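PDB 2PZZ: UPF0201 protein MJ1564 from Methanocaldococcus jannaschii DSM 2661, which is of unknown function, an archaeal protein that resembles RNA-binding proteins in structure but has a low likelihood of binding RNA itself. Local coordinates for residues Phe27-Thr33 and Trp44-Ser50; Leu57-Ile63 and Gly92-Phe96; Phe82-Gln87 and Phe96-Gly102. All blocks are in the same frame, centred on the assembly; numbering follows the deposited sequence.

Contact 1: Phe27-Thr33 and Trp44-Ser50; sequences FPKAKLT and WEGKTKS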
loop_
_atom_site.group_PDB
_atom_site.type_symbol
_atom_site.label_atom_id
_atom_site.label_comp_id
_atom_site.label_asym_id
_atom_site.label_seq_id
_atom_site.Cartn_x
_atom_site.Cartn_y
_atom_site.Cartn_z
ATOM N N PHE A 27 -11.696 8.075 -11.546
ATOM C CA PHE A 27 -11.749 8.128 -13.000
ATOM C C PHE A 27 -12.744 7.099 -13.510
ATOM O O PHE A 27 -12.355 6.099 -14.093
ATOM C CB PHE A 27 -10.351 7.840 -13.584
ATOM C CG PHE A 27 -9.299 8.817 -13.134
ATOM C CD1 PHE A 27 -9.282 10.117 -13.629
ATOM C CD2 PHE A 27 -8.351 8.451 -12.176
ATOM C CE1 PHE A 27 -8.324 11.060 -13.171
ATOM C CE2 PHE A 27 -7.395 9.370 -11.709
ATOM C CZ PHE A 27 -7.382 10.685 -12.210
ATOM N N PRO A 28 -14.053 7.353 -13.314
ATOM C CA PRO A 28 -15.184 6.505 -13.709
ATOM C C PRO A 28 -15.191 5.977 -15.146
ATOM O O PRO A 28 -15.646 4.858 -15.387
ATOM C CB PRO A 28 -16.400 7.402 -13.441
ATOM C CG PRO A 28 -15.950 8.276 -12.336
ATOM C CD PRO A 28 -14.548 8.639 -12.787
ATOM N N LYS A 29 -14.707 6.780 -16.091
ATOM C CA LYS A 29 -14.679 6.390 -17.503
ATOM C C LYS A 29 -13.427 5.641 -17.944
ATOM O O LYS A 29 -13.307 5.261 -19.106
ATOM C CB LYS A 29 -14.826 7.620 -18.406
ATOM C CG LYS A 29 -16.234 8.208 -18.494
ATOM C CD LYS A 29 -16.570 9.067 -17.292
ATOM C CE LYS A 29 -17.970 9.677 -17.425
ATOM N NZ LYS A 29 -18.133 10.470 -18.681
ATOM N N ALA A 30 -12.494 5.418 -17.029
ATOM C CA ALA A 30 -11.258 4.736 -17.404
ATOM C C ALA A 30 -11.447 3.316 -17.932
ATOM O O ALA A 30 -12.258 2.552 -17.406
ATOM C CB ALA A 30 -10.296 4.726 -16.222
ATOM N N LYS A 31 -10.707 2.980 -18.990
ATOM C CA LYS A 31 -10.725 1.632 -19.566
ATOM C C LYS A 31 -9.516 0.977 -18.915
ATOM O O LYS A 31 -8.394 1.436 -19.109
ATOM C CB LYS A 31 -10.511 1.654 -21.080
ATOM C CG LYS A 31 -11.759 1.858 -21.919
ATOM C CD LYS A 31 -12.250 3.293 -21.895
ATOM C CE LYS A 31 -13.292 3.519 -22.986
ATOM N NZ LYS A 31 -13.791 4.915 -22.972
ATOM N N LEU A 32 -9.729 -0.093 -18.160
ATOM C CA LEU A 32 -8.625 -0.724 -17.452
ATOM C C LEU A 32 -8.265 -2.141 -17.869
ATOM O O LEU A 32 -9.134 -2.943 -18.210
ATOM C CB LEU A 32 -8.923 -0.712 -15.944
ATOM C CG LEU A 32 -9.296 0.643 -15.327
ATOM C CD1 LEU A 32 -9.808 0.442 -13.909
ATOM C CD2 LEU A 32 -8.090 1.570 -15.333
ATOM N N THR A 33 -6.968 -2.441 -17.841
ATOM C CA THR A 33 -6.489 -3.780 -18.153
ATOM C C THR A 33 -5.533 -4.204 -17.028
ATOM O O THR A 33 -4.741 -3.400 -16.516
ATOM C CB THR A 33 -5.735 -3.834 -19.492
ATOM O OG1 THR A 33 -4.394 -3.365 -19.296
ATOM C CG2 THR A 33 -6.439 -2.966 -20.535
ATOM N N TRP A 44 -2.662 -2.567 -12.796
ATOM C CA TRP A 44 -3.763 -2.117 -13.636
ATOM C C TRP A 44 -3.226 -0.957 -14.463
ATOM O O TRP A 44 -2.533 -0.105 -13.934
ATOM C CB TRP A 44 -4.950 -1.564 -12.811
ATOM C CG TRP A 44 -5.839 -2.582 -12.181
ATOM C CD1 TRP A 44 -5.825 -2.993 -10.878
ATOM C CD2 TRP A 44 -6.882 -3.325 -12.828
ATOM N NE1 TRP A 44 -6.795 -3.946 -10.672
ATOM C CE2 TRP A 44 -7.460 -4.167 -11.851
ATOM C CE3 TRP A 44 -7.385 -3.359 -14.139
ATOM C CZ2 TRP A 44 -8.526 -5.041 -12.144
ATOM C CZ3 TRP A 44 -8.445 -4.229 -14.433
ATOM C CH2 TRP A 44 -9.005 -5.058 -13.433
ATOM N N GLU A 45 -3.545 -0.931 -15.749
ATOM C CA GLU A 45 -3.157 0.180 -16.614
ATOM C C GLU A 45 -4.400 0.570 -17.401
ATOM O O GLU A 45 -5.202 -0.288 -17.763
ATOM C CB GLU A 45 -2.071 -0.230 -17.595
ATOM C CG GLU A 45 -0.707 -0.340 -16.981
ATOM C CD GLU A 45 0.282 -0.939 -17.943
ATOM O OE1 GLU A 45 0.194 -2.160 -18.193
ATOM O OE2 GLU A 45 1.133 -0.187 -18.454
ATOM N N GLY A 46 -4.565 1.858 -17.665
ATOM C CA GLY A 46 -5.732 2.285 -18.415
ATOM C C GLY A 46 -5.729 3.755 -18.746
ATOM O O GLY A 46 -4.828 4.494 -18.347
ATOM N N LYS A 47 -6.754 4.190 -19.469
ATOM C CA LYS A 47 -6.834 5.582 -19.864
ATOM C C LYS A 47 -8.257 6.105 -19.889
ATOM O O LYS A 47 -9.217 5.341 -19.966
ATOM C CB LYS A 47 -6.227 5.753 -21.258
ATOM C CG LYS A 47 -4.853 5.108 -21.436
ATOM C CD LYS A 47 -4.190 5.567 -22.737
ATOM C CE LYS A 47 -4.793 4.901 -23.968
ATOM N NZ LYS A 47 -4.260 3.519 -24.163
ATOM N N THR A 48 -8.367 7.426 -19.815
ATOM C CA THR A 48 -9.641 8.124 -19.891
ATOM C C THR A 48 -9.325 9.513 -20.413
ATOM O O THR A 48 -8.196 9.983 -20.283
ATOM C CB THR A 48 -10.346 8.265 -18.520
ATOM O OG1 THR A 48 -11.540 9.040 -18.690
ATOM C CG2 THR A 48 -9.443 8.966 -17.483
ATOM N N LYS A 49 -10.320 10.158 -21.008
ATOM C CA LYS A 49 -10.166 11.503 -21.537
ATOM C C LYS A 49 -10.965 12.435 -20.637
ATOM O O LYS A 49 -11.080 13.629 -20.900
ATOM C CB LYS A 49 -10.721 11.574 -22.967
ATOM C CG LYS A 49 -10.134 10.541 -23.904
ATOM C CD LYS A 49 -8.717 10.906 -24.309
ATOM C CE LYS A 49 -8.683 11.755 -25.590
ATOM N NZ LYS A 49 -9.487 13.014 -25.494
ATOM N N SER A 50 -11.525 11.886 -19.569
ATOM C CA SER A 50 -12.332 12.695 -18.665
ATOM C C SER A 50 -11.766 12.846 -17.268
ATOM O O SER A 50 -11.456 11.859 -16.621
ATOM C CB SER A 50 -13.744 12.112 -18.551
ATOM O OG SER A 50 -14.458 12.770 -17.519
#
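Leu32 and Trp44 meet although they are not partners in the strand pairing: CB of Leu32 lies 3.6 Å from CE3 of the Trp44 indole, and the ring atoms CE3 and CZ3, met obliquely, also come near the backbone carbon of Thr33. The indole is brought there by a chi1 of -78°, which sets CG beside its own backbone N and lets the ring lean across the neighbouring strand. Its NE1 donates to the carbonyl of Lys16, which anchors the pyrrole part of the indole. Directly opposite Leu32 is Gly46, the non-hydrogen-bonded partner, with CD2 of Leu32 3.9 Å from CA of Gly46.

These are the two arms of a beta hairpin, strands 31-36 and 42-48; the axes of 31-33 and 44-48 run antiparallel at 161°. Thr33 and Glu45 form a hydrogen-bonded pair, N of Thr33 to O of Glu45 and N of Glu45 to O of Thr33 both measuring 2.8 Å. Lys31 N gives a further bond to Lys47 O at 3.0 Å.

At the last residue of strand 42-48, the Thr48 and Phe27 side chains cross at about a right angle, CG2 of Thr48 4.0 Å from CD1 of Phe27. Thr48 OG1, anti to its own N (chi1 176°), faces CB of Lys29 and accepts from Ser50 N at 3.0 Å, an ST turn where the strand gives way to the loop.

Contact 2: Leu57-Ile63 and Gly92-Phe96; sequences LLRSQSI and GAVNF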
loop_
_atom_site.group_PDB
_atom_site.type_symbol
_atom_site.label_atom_id
_atom_site.label_comp_id
_atom_site.label_asym_id
_atom_site.label_seq_id
_atom_site.Cartn_x
_atom_site.Cartn_y
_atom_site.Cartn_z
ATOM N N LEU A 57 -14.412 16.260 -7.113
ATOM C CA LEU A 57 -13.871 15.901 -5.811
ATOM C C LEU A 57 -12.933 16.948 -5.239
ATOM O O LEU A 57 -12.957 17.209 -4.029
ATOM C CB LEU A 57 -13.182 14.540 -5.883
ATOM C CG LEU A 57 -14.107 13.390 -6.304
ATOM C CD1 LEU A 57 -13.305 12.126 -6.473
ATOM C CD2 LEU A 57 -15.214 13.195 -5.259
ATOM N N LEU A 58 -12.112 17.565 -6.083
ATOM C CA LEU A 58 -11.205 18.597 -5.584
ATOM C C LEU A 58 -12.050 19.763 -5.030
ATOM O O LEU A 58 -11.736 20.329 -3.990
ATOM C CB LEU A 58 -10.275 19.103 -6.699
ATOM C CG LEU A 58 -9.363 18.085 -7.420
ATOM C CD1 LEU A 58 -8.603 18.776 -8.531
ATOM C CD2 LEU A 58 -8.402 17.453 -6.447
ATOM N N ARG A 59 -13.125 20.118 -5.722
ATOM C CA ARG A 59 -13.981 21.211 -5.255
ATOM C C ARG A 59 -14.722 20.768 -3.993
ATOM O O ARG A 59 -14.673 21.456 -2.974
ATOM C CB ARG A 59 -14.947 21.626 -6.375
ATOM C CG ARG A 59 -14.203 22.329 -7.515
ATOM C CD ARG A 59 -14.945 22.305 -8.835
ATOM N NE ARG A 59 -14.194 23.037 -9.855
ATOM C CZ ARG A 59 -13.024 22.644 -10.359
ATOM N NH1 ARG A 59 -12.456 21.514 -9.947
ATOM N NH2 ARG A 59 -12.421 23.386 -11.274
ATOM N N SER A 60 -15.366 19.602 -4.057
ATOM C CA SER A 60 -16.091 19.047 -2.905
ATOM C C SER A 60 -15.255 18.963 -1.628
ATOM O O SER A 60 -15.709 19.351 -0.551
ATOM C CB SER A 60 -16.602 17.644 -3.226
ATOM O OG SER A 60 -17.620 17.682 -4.200
ATOM N N GLN A 61 -14.040 18.434 -1.738
ATOM C CA GLN A 61 -13.171 18.291 -0.575
ATOM C C GLN A 61 -12.499 19.613 -0.259
ATOM O O GLN A 61 -11.793 19.750 0.745
ATOM C CB GLN A 61 -12.101 17.227 -0.840
ATOM C CG GLN A 61 -12.634 15.897 -1.324
ATOM C CD GLN A 61 -11.520 14.894 -1.567
ATOM O OE1 GLN A 61 -11.729 13.838 -2.163
ATOM N NE2 GLN A 61 -10.324 15.224 -1.100
ATOM N N SER A 62 -12.705 20.583 -1.140
ATOM C CA SER A 62 -12.115 21.897 -0.956
ATOM C C SER A 62 -10.583 21.824 -0.832
ATOM O O SER A 62 -9.998 22.426 0.073
ATOM C CB SER A 62 -12.720 22.563 0.294
ATOM O OG SER A 62 -12.182 23.856 0.516
ATOM N N ILE A 63 -9.935 21.091 -1.741
ATOM C CA ILE A 63 -8.474 20.975 -1.721
ATOM C C ILE A 63 -7.845 21.447 -3.035
ATOM O O ILE A 63 -6.827 20.912 -3.491
ATOM C CB ILE A 63 -8.010 19.522 -1.444
ATOM C CG1 ILE A 63 -8.597 18.579 -2.496
ATOM C CG2 ILE A 63 -8.411 19.097 -0.016
ATOM C CD1 ILE A 63 -8.208 17.138 -2.300
ATOM N N GLY A 92 -13.512 6.878 -1.977
ATOM C CA GLY A 92 -13.974 8.010 -2.765
ATOM C C GLY A 92 -13.352 9.358 -2.475
ATOM O O GLY A 92 -13.928 10.384 -2.822
ATOM N N ALA A 93 -12.180 9.375 -1.861
ATOM C CA ALA A 93 -11.518 10.636 -1.533
ATOM C C ALA A 93 -10.213 10.847 -2.308
ATOM O O ALA A 93 -9.491 9.889 -2.612
ATOM C CB ALA A 93 -11.236 10.688 -0.034
ATOM N N VAL A 94 -9.911 12.107 -2.611
ATOM C CA VAL A 94 -8.685 12.445 -3.320
ATOM C C VAL A 94 -7.612 12.905 -2.346
ATOM O O VAL A 94 -7.820 13.858 -1.593
ATOM C CB VAL A 94 -8.895 13.572 -4.353
ATOM C CG1 VAL A 94 -7.544 13.994 -4.928
ATOM C CG2 VAL A 94 -9.815 13.092 -5.481
ATOM N N ASN A 95 -6.471 12.218 -2.369
ATOM C CA ASN A 95 -5.341 12.544 -1.512
ATOM C C ASN A 95 -4.039 12.300 -2.306
ATOM O O ASN A 95 -3.856 11.245 -2.909
ATOM C CB ASN A 95 -5.392 11.682 -0.257
ATOM C CG ASN A 95 -4.876 12.405 0.955
ATOM O OD1 ASN A 95 -3.815 12.086 1.468
ATOM N ND2 ASN A 95 -5.627 13.398 1.421
ATOM N N PHE A 96 -3.143 13.281 -2.288
ATOM C CA PHE A 96 -1.895 13.223 -3.049
ATOM C C PHE A 96 -0.658 12.518 -2.466
ATOM O O PHE A 96 0.392 12.474 -3.110
ATOM C CB PHE A 96 -1.532 14.642 -3.474
ATOM C CG PHE A 96 -2.554 15.268 -4.367
ATOM C CD1 PHE A 96 -2.770 14.769 -5.655
ATOM C CD2 PHE A 96 -3.335 16.328 -3.918
ATOM C CE1 PHE A 96 -3.756 15.320 -6.485
ATOM C CE2 PHE A 96 -4.314 16.880 -4.739
ATOM C CZ PHE A 96 -4.523 16.372 -6.026
#
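Gln61 lays its carboxamide alongside the backbone of Val94 and grips it twice. OE1 accepts from Val94 N, modelled at 2.5 Å, so short that the exact length is doubtful, while NE2 donates to Val94 O at 2.9 Å. Both bonds run in the plane of their acceptor carbonyl and on a lone pair, and Val94 O lies only 7° out of the Gln61 amide plane. The pair of bonds therefore fixes the rotation of the amide and satisfies both backbone polar groups of a residue that belongs to no strand, much as a neighbouring strand would. The Gln61 chain reaches this far because it is extended beyond CG, with chi2 at 180°.

The two methyls of the Val94 side chain part company. CG2 turns to Leu57, 3.7 Å from its CB and nearly as close to its CD1. CG1, anti to the backbone N, turns instead to CD2 of Leu58 at 3.9 Å and, more loosely, to CD1 of Ile63. The same CD2 of Leu58 touches CZ of Phe96 at 4.0 Å, the two side chains crossing at about a right angle. Ile63 CD1 also comes to 3.4 Å from Val94 O.

Gln61 and Ile63 flank Ser62, whose positive phi marks a Schellman motif, and Ile63 is the N-cap of helix 64-73, so the contact sits at the junction with helix 52-60. Val94 and Leu57 also pack on Ile26 of helix 16-26, Phe96 rests on Ala67 and Val70 of helix 64-73, and both Val94 and Phe96 reach Leu84 of strand 79-84.

Contact 3: Phe82-Gln87 and Phe96-Gly102; sequences FYLNKQ and FDIDTHG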
loop_
_atom_site.group_PDB
_atom_site.type_symbol
_atom_site.label_atom_id
_atom_site.label_comp_id
_atom_site.label_asym_id
_atom_site.label_seq_id
_atom_site.Cartn_x
_atom_site.Cartn_y
_atom_site.Cartn_z
ATOM N N PHE A 82 1.334 12.916 -11.146
ATOM C CA PHE A 82 1.213 12.926 -9.697
ATOM C C PHE A 82 0.661 11.584 -9.273
ATOM O O PHE A 82 0.269 10.763 -10.109
ATOM C CB PHE A 82 0.271 14.056 -9.253
ATOM C CG PHE A 82 -1.102 13.969 -9.865
ATOM C CD1 PHE A 82 -2.110 13.225 -9.250
ATOM C CD2 PHE A 82 -1.377 14.599 -11.079
ATOM C CE1 PHE A 82 -3.376 13.104 -9.832
ATOM C CE2 PHE A 82 -2.646 14.484 -11.675
ATOM C CZ PHE A 82 -3.646 13.734 -11.048
ATOM N N TYR A 83 0.634 11.364 -7.969
ATOM C CA TYR A 83 0.136 10.118 -7.418
ATOM C C TYR A 83 -1.093 10.386 -6.575
ATOM O O TYR A 83 -1.296 11.499 -6.112
ATOM C CB TYR A 83 1.204 9.460 -6.547
ATOM C CG TYR A 83 2.335 8.841 -7.332
ATOM C CD1 TYR A 83 3.370 9.622 -7.845
ATOM C CD2 TYR A 83 2.360 7.475 -7.576
ATOM C CE1 TYR A 83 4.406 9.046 -8.582
ATOM C CE2 TYR A 83 3.387 6.888 -8.309
ATOM C CZ TYR A 83 4.405 7.681 -8.807
ATOM O OH TYR A 83 5.418 7.094 -9.521
ATOM N N LEU A 84 -1.928 9.367 -6.407
ATOM C CA LEU A 84 -3.125 9.489 -5.584
ATOM C C LEU A 84 -3.048 8.388 -4.549
ATOM O O LEU A 84 -2.602 7.266 -4.843
ATOM C CB LEU A 84 -4.398 9.320 -6.412
ATOM C CG LEU A 84 -4.720 10.440 -7.404
ATOM C CD1 LEU A 84 -6.026 10.126 -8.127
ATOM C CD2 LEU A 84 -4.821 11.763 -6.666
ATOM N N ASN A 85 -3.471 8.706 -3.333
ATOM C CA ASN A 85 -3.454 7.709 -2.274
ATOM C C ASN A 85 -4.489 6.658 -2.652
ATOM O O ASN A 85 -5.642 6.976 -2.946
ATOM C CB ASN A 85 -3.823 8.343 -0.947
ATOM C CG ASN A 85 -3.717 7.366 0.191
ATOM O OD1 ASN A 85 -4.294 6.268 0.146
ATOM N ND2 ASN A 85 -2.966 7.743 1.216
ATOM N N LYS A 86 -4.068 5.406 -2.653
ATOM C CA LYS A 86 -4.928 4.296 -3.029
ATOM C C LYS A 86 -6.024 4.015 -1.999
ATOM O O LYS A 86 -7.136 3.611 -2.365
ATOM C CB LYS A 86 -4.046 3.056 -3.247
ATOM C CG LYS A 86 -4.616 2.009 -4.162
ATOM C CD LYS A 86 -3.517 1.288 -4.956
ATOM C CE LYS A 86 -2.429 0.725 -4.064
ATOM N NZ LYS A 86 -1.656 -0.370 -4.732
ATOM N N GLN A 87 -5.717 4.247 -0.722
ATOM C CA GLN A 87 -6.668 3.986 0.360
ATOM C C GLN A 87 -7.715 5.088 0.438
ATOM O O GLN A 87 -8.899 4.822 0.665
ATOM C CB GLN A 87 -5.910 3.848 1.688
ATOM C CG GLN A 87 -4.673 2.939 1.570
ATOM C CD GLN A 87 -5.005 1.593 0.944
ATOM O OE1 GLN A 87 -4.164 0.974 0.274
ATOM N NE2 GLN A 87 -6.229 1.124 1.159
ATOM N N PHE A 96 -3.143 13.281 -2.288
ATOM C CA PHE A 96 -1.895 13.223 -3.049
ATOM C C PHE A 96 -0.658 12.518 -2.466
ATOM O O PHE A 96 0.392 12.474 -3.110
ATOM C CB PHE A 96 -1.532 14.642 -3.474
ATOM C CG PHE A 96 -2.554 15.268 -4.367
ATOM C CD1 PHE A 96 -2.770 14.769 -5.655
ATOM C CD2 PHE A 96 -3.335 16.328 -3.918
ATOM C CE1 PHE A 96 -3.756 15.320 -6.485
ATOM C CE2 PHE A 96 -4.314 16.880 -4.739
ATOM C CZ PHE A 96 -4.523 16.372 -6.026
ATOM N N ASP A 97 -0.765 11.959 -1.271
ATOM C CA ASP A 97 0.370 11.250 -0.680
ATOM C C ASP A 97 0.338 9.783 -1.115
ATOM O O ASP A 97 -0.725 9.163 -1.128
ATOM C CB ASP A 97 0.291 11.335 0.840
ATOM C CG ASP A 97 -0.978 10.717 1.379
ATOM O OD1 ASP A 97 -2.047 10.973 0.787
ATOM O OD2 ASP A 97 -0.909 9.982 2.388
ATOM N N ILE A 98 1.488 9.225 -1.487
ATOM C CA ILE A 98 1.528 7.826 -1.897
ATOM C C ILE A 98 1.311 6.962 -0.658
ATOM O O ILE A 98 2.020 7.113 0.338
ATOM C CB ILE A 98 2.903 7.421 -2.526
ATOM C CG1 ILE A 98 3.167 8.195 -3.823
ATOM C CG2 ILE A 98 2.921 5.930 -2.820
ATOM C CD1 ILE A 98 3.761 9.566 -3.609
ATOM N N ASP A 99 0.331 6.067 -0.709
ATOM C CA ASP A 99 0.068 5.191 0.427
ATOM C C ASP A 99 1.133 4.098 0.489
ATOM O O ASP A 99 1.958 3.964 -0.423
ATOM C CB ASP A 99 -1.320 4.549 0.317
ATOM C CG ASP A 99 -1.476 3.711 -0.932
ATOM O OD1 ASP A 99 -1.554 4.300 -2.033
ATOM O OD2 ASP A 99 -1.518 2.466 -0.811
ATOM N N THR A 100 1.108 3.319 1.569
ATOM C CA THR A 100 2.067 2.235 1.764
ATOM C C THR A 100 2.062 1.251 0.595
ATOM O O THR A 100 3.049 0.548 0.351
ATOM C CB THR A 100 1.748 1.437 3.054
ATOM O OG1 THR A 100 1.775 2.316 4.188
ATOM C CG2 THR A 100 2.761 0.331 3.262
ATOM N N HIS A 101 0.947 1.199 -0.130
ATOM C CA HIS A 101 0.835 0.267 -1.242
ATOM C C HIS A 101 1.106 0.787 -2.657
ATOM O O HIS A 101 0.758 0.128 -3.630
ATOM C CB HIS A 101 -0.518 -0.448 -1.167
ATOM C CG HIS A 101 -0.608 -1.426 -0.035
ATOM N ND1 HIS A 101 -0.214 -1.115 1.248
ATOM C CD2 HIS A 101 -1.027 -2.711 0.004
ATOM C CE1 HIS A 101 -0.383 -2.167 2.029
ATOM N NE2 HIS A 101 -0.875 -3.149 1.299
ATOM N N GLY A 102 1.732 1.953 -2.779
ATOM C CA GLY A 102 2.078 2.450 -4.103
ATOM C C GLY A 102 1.324 3.614 -4.709
ATOM O O GLY A 102 1.865 4.336 -5.549
#
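The loop 96-102 runs beside the end of strand 79-84 and the start of helix 86-90, its CA atoms approaching at Leu84 with Phe96 (4.7 Å) and at Asn85 with Ile98. At the strand end, Phe96 turns a ring edge toward the face of Phe82 in an offset edge-to-face pair, centroids 5.7 Å apart and planes at 82°. Leu84 lies side by side with Phe96 and points the same way, its CD2 3.7 Å from CE1 of Phe96. On the other side of the strand Tyr83 sets its CB 3.6 Å from CG1 of Ile98, the two crossing at a slant, and its ring stacks on Phe105.

Asp99 dominates the polar half. A chi1 of 60° holds its CG between the backbone N and the carbonyl carbon, from where OD1 accepts from Lys86 N at 2.8 Å, the N-H coming from above the carboxylate plane. OD2 accepts from His101 N, which is well out of the plane on the opposite face, closing an Asx turn, so the carboxylate joins helix start and loop. Lys86 bends at chi2 and chi3 and brings NZ to His101 O at 2.7 Å, approaching from above that carbonyl plane. The ammonium has further partners in Lys9 O and the carboxylate of Glu14, a salt bridge. Asn85 ND2 makes only weak bonds to the Asp97 carboxylate, the one to OD2 measuring 3.3 Å.

Lys86, Gln87, Thr100 and His101 come within packing distance of a second subunit, so this end borders the dimer interface. The pattern is that of an N-capped helix: Asn85 OD1 accepts from Gln87 N at 2.6 Å and also from Ala88 N, and Asp99 from the loop adds a second acceptor at the same helix start.

Contacts 1 and 3 bind to the same five-stranded antiparallel sheet at its outermost strands, 31-36 and 79-84, whereas contact 2 ties the helix 52-60 end to the loop that contact 3 continues. Contact 1 is buried at Phe27, Trp44 and Thr48 but edged by exposed lysines, and relies on regular strand bonds. Contact 2, with no exposed touching residue, sets one side-chain amide over an apolar cluster. Contact 3, half its touching residues buried, pairs an aromatic and aliphatic patch with carboxylate and ammonium bonds at a helix start. Contacts 2 and 3 share Phe96 and are joined by a probable hydrogen bond between Asn85 N and Asn95 O. Phe27 packs on Leu84, linking contacts 1 and 3; contacts 1 and 2 do not touch.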